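Local coordinates for protein alkylhalidase CmlS (Streptomyces venezuelae, PDB 3I3L) that is a flavin-dependent halogenase of chloramphenicol biosynthesis that carries a flavin-adenine dinucleotide covalently joined to an aspartate, at residues A340-D343 with R344-H348; E385-E389 with F390-R394. One frame throughout, in Å; residues are numbered along the deposited sequence.

Interaction 1 of 2, residues A340-D343 with R344-H348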
loop_
_atom_site.group_PDB
_atom_site.type_symbol
_atom_site.label_atom_id
_atom_site.label_comp_id
_atom_site.label_asym_id
_atom_site.label_seq_id
_atom_site.Cartn_x
_atom_site.Cartn_y
_atom_site.Cartn_z
ATOM N N ALA A 340 1.430 14.888 10.193
ATOM C CA ALA A 340 0.303 15.226 11.025
ATOM C C ALA A 340 0.621 14.853 12.450
ATOM O O ALA A 340 0.190 15.536 13.391
ATOM C CB ALA A 340 -0.949 14.489 10.524
ATOM N N ALA A 341 1.335 13.737 12.630
ATOM C CA ALA A 341 1.687 13.263 13.970
ATOM C C ALA A 341 2.608 14.253 14.674
ATOM O O ALA A 341 2.419 14.547 15.857
ATOM C CB ALA A 341 2.400 11.862 13.879
ATOM N N ILE A 342 3.648 14.710 13.930
ATOM C CA ILE A 342 4.589 15.684 14.498
ATOM C C ILE A 342 3.821 17.002 14.869
ATOM O O ILE A 342 4.004 17.577 15.941
ATOM C CB ILE A 342 5.721 15.925 13.527
ATOM C CG1 ILE A 342 6.723 14.709 13.517
ATOM C CG2 ILE A 342 6.548 17.203 13.967
ATOM C CD1 ILE A 342 7.632 14.773 12.318
ATOM N N ASP A 343 2.928 17.435 13.991
ATOM C CA ASP A 343 2.109 18.613 14.282
ATOM C C ASP A 343 1.274 18.468 15.542
ATOM O O ASP A 343 1.224 19.364 16.392
ATOM C CB ASP A 343 1.194 18.942 13.079
ATOM C CG ASP A 343 0.364 20.197 13.316
ATOM O OD1 ASP A 343 0.948 21.268 13.609
ATOM O OD2 ASP A 343 -0.863 20.108 13.245
ATOM N N ARG A 344 0.613 17.326 15.689
ATOM C CA ARG A 344 -0.207 17.100 16.864
ATOM C C ARG A 344 0.589 17.077 18.135
ATOM O O ARG A 344 0.147 17.582 19.162
ATOM C CB ARG A 344 -0.987 15.785 16.705
ATOM C CG ARG A 344 -1.982 15.511 17.764
ATOM C CD ARG A 344 -3.272 16.251 17.554
ATOM N NE ARG A 344 -4.141 16.148 18.730
ATOM C CZ ARG A 344 -5.319 16.768 18.875
ATOM N NH1 ARG A 344 -5.836 17.491 17.902
ATOM N NH2 ARG A 344 -5.988 16.633 20.016
ATOM N N ILE A 345 1.755 16.444 18.120
ATOM C CA ILE A 345 2.542 16.353 19.339
ATOM C C ILE A 345 3.087 17.740 19.704
ATOM O O ILE A 345 3.241 18.061 20.851
ATOM C CB ILE A 345 3.728 15.354 19.191
ATOM C CG1 ILE A 345 3.212 13.909 19.027
ATOM C CG2 ILE A 345 4.708 15.481 20.408
ATOM C CD1 ILE A 345 4.287 12.936 18.458
ATOM N N THR A 346 3.427 18.523 18.694
ATOM C CA THR A 346 3.992 19.840 18.885
ATOM C C THR A 346 2.983 20.765 19.629
ATOM O O THR A 346 3.403 21.529 20.490
ATOM C CB THR A 346 4.383 20.477 17.538
ATOM O OG1 THR A 346 5.417 19.678 16.926
ATOM C CG2 THR A 346 4.902 21.934 17.774
ATOM N N ARG A 347 1.697 20.666 19.279
ATOM C CA ARG A 347 0.638 21.512 19.809
ATOM C C ARG A 347 0.007 20.902 21.058
ATOM O O ARG A 347 -0.615 21.631 21.845
ATOM C CB ARG A 347 -0.439 21.790 18.738
ATOM C CG ARG A 347 0.105 22.537 17.473
ATOM C CD ARG A 347 -1.015 22.895 16.443
ATOM N NE ARG A 347 -1.512 21.723 15.720
ATOM C CZ ARG A 347 -2.663 21.103 15.955
ATOM N NH1 ARG A 347 -3.498 21.572 16.858
ATOM N NH2 ARG A 347 -2.986 19.992 15.260
ATOM N N HIS A 348 0.174 19.575 21.260
ATOM C CA HIS A 348 -0.397 18.900 22.432
ATOM C C HIS A 348 0.576 17.838 22.944
ATOM O O HIS A 348 0.461 16.626 22.602
ATOM C CB HIS A 348 -1.700 18.173 22.075
ATOM C CG HIS A 348 -2.712 19.027 21.385
ATOM N ND1 HIS A 348 -3.666 19.752 22.068
ATOM C CD2 HIS A 348 -2.930 19.257 20.070
ATOM C CE1 HIS A 348 -4.421 20.402 21.201
ATOM N NE2 HIS A 348 -3.990 20.131 19.980
#
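Asp343 and Arg347, one helical turn apart, form a salt bridge near the end of helix 327-347. Arg347 comes side-on: NE lies 3.0 Å and NH2 2.9 Å from OD2 of Asp343, while the bond from NE to OD1 is weak. Both nitrogens reach OD2 from the same face of the carboxylate, well above its plane, yet the oxygen stays close to the plane of the guanidinium; the two flat groups are turned 38° apart. The chain of Arg347 bends at chi3 (-73°), which turns the NE/NH2 edge of the guanidinium toward the carboxylate. This carboxylate has further partners, His47 NE2 at OD1 and Arg497 NH1 at OD2, which probably spreads and stabilises its negative charge.

Among the backbone bonds, Arg344 N donates to Ala340 O, Ile345 N to Ala341 O and Arg347 N to Asp343 O, the i to i+4 ladder of an alpha helix. Ile342 O is gripped twice: Thr346 N bonds it at 3.0 Å, and Thr346 OG1 donates to it at 2.7 Å from the opposite face of its plane. That hydroxyl lies beside its own N (chi1 -63°), where it can turn back on the preceding turn, and it also bonds Ser24 OG.

The apolar contacts belong to the FAD-binding domain, in which this helix packs against the parallel part of a six-stranded sheet. Ile342 and Ile345 rest on Phe179 and Phe311, from strands 179-182 and 310-312, while Ala341 and Ile345 also touch Val355 of helix 352-382. At the helix end, where His348 leaves helical geometry, CD2 of His348 lies over the guanidinium of Arg344, whose NE is paired with Glu351.

Interaction 2 of 2, residues E385-E389 with F390-R394; sequences EPDSE and FWRKR
Glu385 lays its CB over one face of the Trp391 indole, a CH-pi contact 3.7 Å from the centroid of the five-membered ring and only 14° off the ring normal. The other face of the indole is covered by CD2 of the neighbouring Phe390, so the ring is held between an aliphatic carbon and an aromatic edge. Ser388 OG approaches CD1 of Trp391 obliquely at 3.3 Å.

Arg392 reaches back to Asp387. NH2 of Arg392 bonds OD1 of Asp387 at 2.9 Å as a salt bridge, from above the carboxylate plane; carboxylate and guanidinium planes are 87° apart. A weak bond from the same NH2 goes to Asp387 O. A bend at chi3 (67°) curls the Arg392 guanidinium over the backbone, and CA of Glu389 sits over one face of it, toward its rim, 3.5 Å from NH1 of Arg392. Glu389 and Lys393 run side by side, pointing the same way, and OE1 of Glu389 to NZ of Lys393 is a longer salt bridge of 3.5 Å.

These contacts belong to the start of helix 389-394, with Ser388 at its N-cap and Asp387 the centre of an inverse gamma turn just ahead of it. The first helical bonds run from Arg392 N to Ser388 O and from Lys393 N to Glu389 O. Arg394 NH1 donates to Phe390 O at 2.9 Å in the carbonyl plane, on a lone pair.

Further out, Phe231 O takes the indole NE1, Glu232 O bonds Ser388 OG, and Gln100 and Thr230 hold OE2 of Glu385. Asp387 OD1 and Glu389 OE1 have second partners in Arg395 and Arg254. Arg394 is tied to Asn205 and Asp253, its side chain about 9 Å from that of Asp297, the residue bonded covalently to FAD.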
loop_
_atom_site.group_PDB
_atom_site.type_symbol
_atom_site.label_atom_id
_atom_site.label_comp_id
_atom_site.label_asym_id
_atom_site.label_seq_id
_atom_site.Cartn_x
_atom_site.Cartn_y
_atom_site.Cartn_z
ATOM N N GLU A 385 1.881 -23.413 -10.781
ATOM C CA GLU A 385 3.304 -23.226 -11.089
ATOM C C GLU A 385 4.110 -24.369 -10.441
ATOM O O GLU A 385 3.648 -24.966 -9.486
ATOM C CB GLU A 385 3.805 -21.826 -10.613
ATOM C CG GLU A 385 3.257 -20.655 -11.424
ATOM C CD GLU A 385 3.824 -20.553 -12.843
ATOM O OE1 GLU A 385 4.794 -21.274 -13.206
ATOM O OE2 GLU A 385 3.289 -19.741 -13.646
ATOM N N PRO A 386 5.311 -24.671 -10.961
ATOM C CA PRO A 386 6.066 -25.819 -10.468
ATOM C C PRO A 386 6.532 -25.631 -9.016
ATOM O O PRO A 386 6.421 -24.512 -8.420
ATOM C CB PRO A 386 7.299 -25.876 -11.407
ATOM C CG PRO A 386 7.227 -24.615 -12.285
ATOM C CD PRO A 386 5.823 -24.182 -12.260
ATOM N N ASP A 387 7.041 -26.699 -8.425
ATOM C CA ASP A 387 7.462 -26.614 -7.053
ATOM C C ASP A 387 8.918 -26.162 -7.005
ATOM O O ASP A 387 9.806 -26.939 -6.571
ATOM C CB ASP A 387 7.234 -27.933 -6.306
ATOM C CG ASP A 387 7.789 -27.888 -4.869
ATOM O OD1 ASP A 387 7.918 -26.769 -4.265
ATOM O OD2 ASP A 387 8.116 -28.945 -4.330
ATOM N N SER A 388 9.165 -24.917 -7.466
ATOM C CA SER A 388 10.459 -24.247 -7.345
ATOM C C SER A 388 10.616 -23.603 -5.977
ATOM O O SER A 388 9.636 -23.424 -5.249
ATOM C CB SER A 388 10.631 -23.204 -8.482
ATOM O OG SER A 388 9.801 -22.080 -8.224
ATOM N N GLU A 389 11.847 -23.285 -5.591
ATOM C CA GLU A 389 12.107 -22.561 -4.328
ATOM C C GLU A 389 11.327 -21.217 -4.225
ATOM O O GLU A 389 10.820 -20.870 -3.162
ATOM C CB GLU A 389 13.604 -22.306 -4.118
ATOM C CG GLU A 389 13.900 -21.873 -2.662
ATOM C CD GLU A 389 15.382 -21.915 -2.299
ATOM O OE1 GLU A 389 15.712 -21.643 -1.113
ATOM O OE2 GLU A 389 16.227 -22.262 -3.175
ATOM N N PHE A 390 11.150 -20.531 -5.348
ATOM C CA PHE A 390 10.339 -19.330 -5.341
ATOM C C PHE A 390 8.936 -19.579 -4.768
ATOM O O PHE A 390 8.545 -18.949 -3.814
ATOM C CB PHE A 390 10.204 -18.676 -6.737
ATOM C CG PHE A 390 9.523 -17.338 -6.675
ATOM C CD1 PHE A 390 10.252 -16.167 -6.421
ATOM C CD2 PHE A 390 8.140 -17.247 -6.802
ATOM C CE1 PHE A 390 9.604 -14.922 -6.298
ATOM C CE2 PHE A 390 7.493 -15.971 -6.694
ATOM C CZ PHE A 390 8.252 -14.832 -6.456
ATOM N N TRP A 391 8.193 -20.491 -5.395
ATOM C CA TRP A 391 6.814 -20.741 -5.017
ATOM C C TRP A 391 6.685 -21.387 -3.641
ATOM O O TRP A 391 5.780 -21.076 -2.885
ATOM C CB TRP A 391 6.066 -21.507 -6.127
ATOM C CG TRP A 391 6.011 -20.657 -7.358
ATOM C CD1 TRP A 391 6.774 -20.781 -8.478
ATOM C CD2 TRP A 391 5.218 -19.499 -7.541
ATOM N NE1 TRP A 391 6.486 -19.756 -9.380
ATOM C CE2 TRP A 391 5.545 -18.951 -8.823
ATOM C CE3 TRP A 391 4.317 -18.831 -6.749
ATOM C CZ2 TRP A 391 4.972 -17.780 -9.314
ATOM C CZ3 TRP A 391 3.737 -17.657 -7.243
ATOM C CH2 TRP A 391 4.064 -17.152 -8.507
ATOM N N ARG A 392 7.625 -22.253 -3.328
ATOM C CA ARG A 392 7.648 -23.011 -2.090
ATOM C C ARG A 392 7.902 -22.100 -0.886
ATOM O O ARG A 392 7.385 -22.332 0.203
ATOM C CB ARG A 392 8.787 -24.055 -2.184
ATOM C CG ARG A 392 9.093 -24.817 -0.908
ATOM C CD ARG A 392 9.916 -26.165 -1.217
ATOM N NE ARG A 392 11.248 -25.925 -1.715
ATOM C CZ ARG A 392 11.652 -26.053 -2.998
ATOM N NH1 ARG A 392 12.907 -25.833 -3.332
ATOM N NH2 ARG A 392 10.818 -26.415 -3.967
ATOM N N LYS A 393 8.773 -21.118 -1.051
ATOM C CA LYS A 393 9.015 -20.211 0.054
ATOM C C LYS A 393 7.780 -19.353 0.304
ATOM O O LYS A 393 7.550 -18.970 1.418
ATOM C CB LYS A 393 10.292 -19.340 -0.169
ATOM C CG LYS A 393 11.614 -20.174 -0.264
ATOM C CD LYS A 393 11.881 -20.940 1.063
ATOM C CE LYS A 393 13.275 -21.585 1.130
ATOM N NZ LYS A 393 14.210 -20.708 1.931
ATOM N N ARG A 394 7.004 -19.060 -0.728
ATOM C CA ARG A 394 5.984 -18.019 -0.602
ATOM C C ARG A 394 4.556 -18.508 -0.407
ATOM O O ARG A 394 3.689 -17.760 0.118
ATOM C CB ARG A 394 6.066 -17.039 -1.770
ATOM C CG ARG A 394 7.267 -16.152 -1.667
ATOM C CD ARG A 394 7.682 -15.664 -3.073
ATOM N NE ARG A 394 8.930 -14.925 -3.012
ATOM C CZ ARG A 394 10.145 -15.497 -2.914
ATOM N NH1 ARG A 394 10.266 -16.822 -2.881
ATOM N NH2 ARG A 394 11.244 -14.761 -2.888
#

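Interactions 1 and 2 lie on opposite sides of the chain's centre, their own centres about 46 Å apart and their nearest atoms about 32 Å, without touching. Each involves one end of a helix: 340-348 closes helix 327-347, whereas 385-394 opens helix 389-394. Helix 352-382 runs between them in sequence and touches both. Interaction 1 is mostly buried, with isoleucines set on the sheet of the FAD-binding domain; helical hydrogen bonds, a side-chain hydroxyl bond and one salt bridge join its segments, the aspartate also pairing with Arg497. Interaction 2 is only partly buried: its Glu385 side is shielded and adds a CH-pi contact over an indole face, while Asp387 and Arg392 pair at the surface.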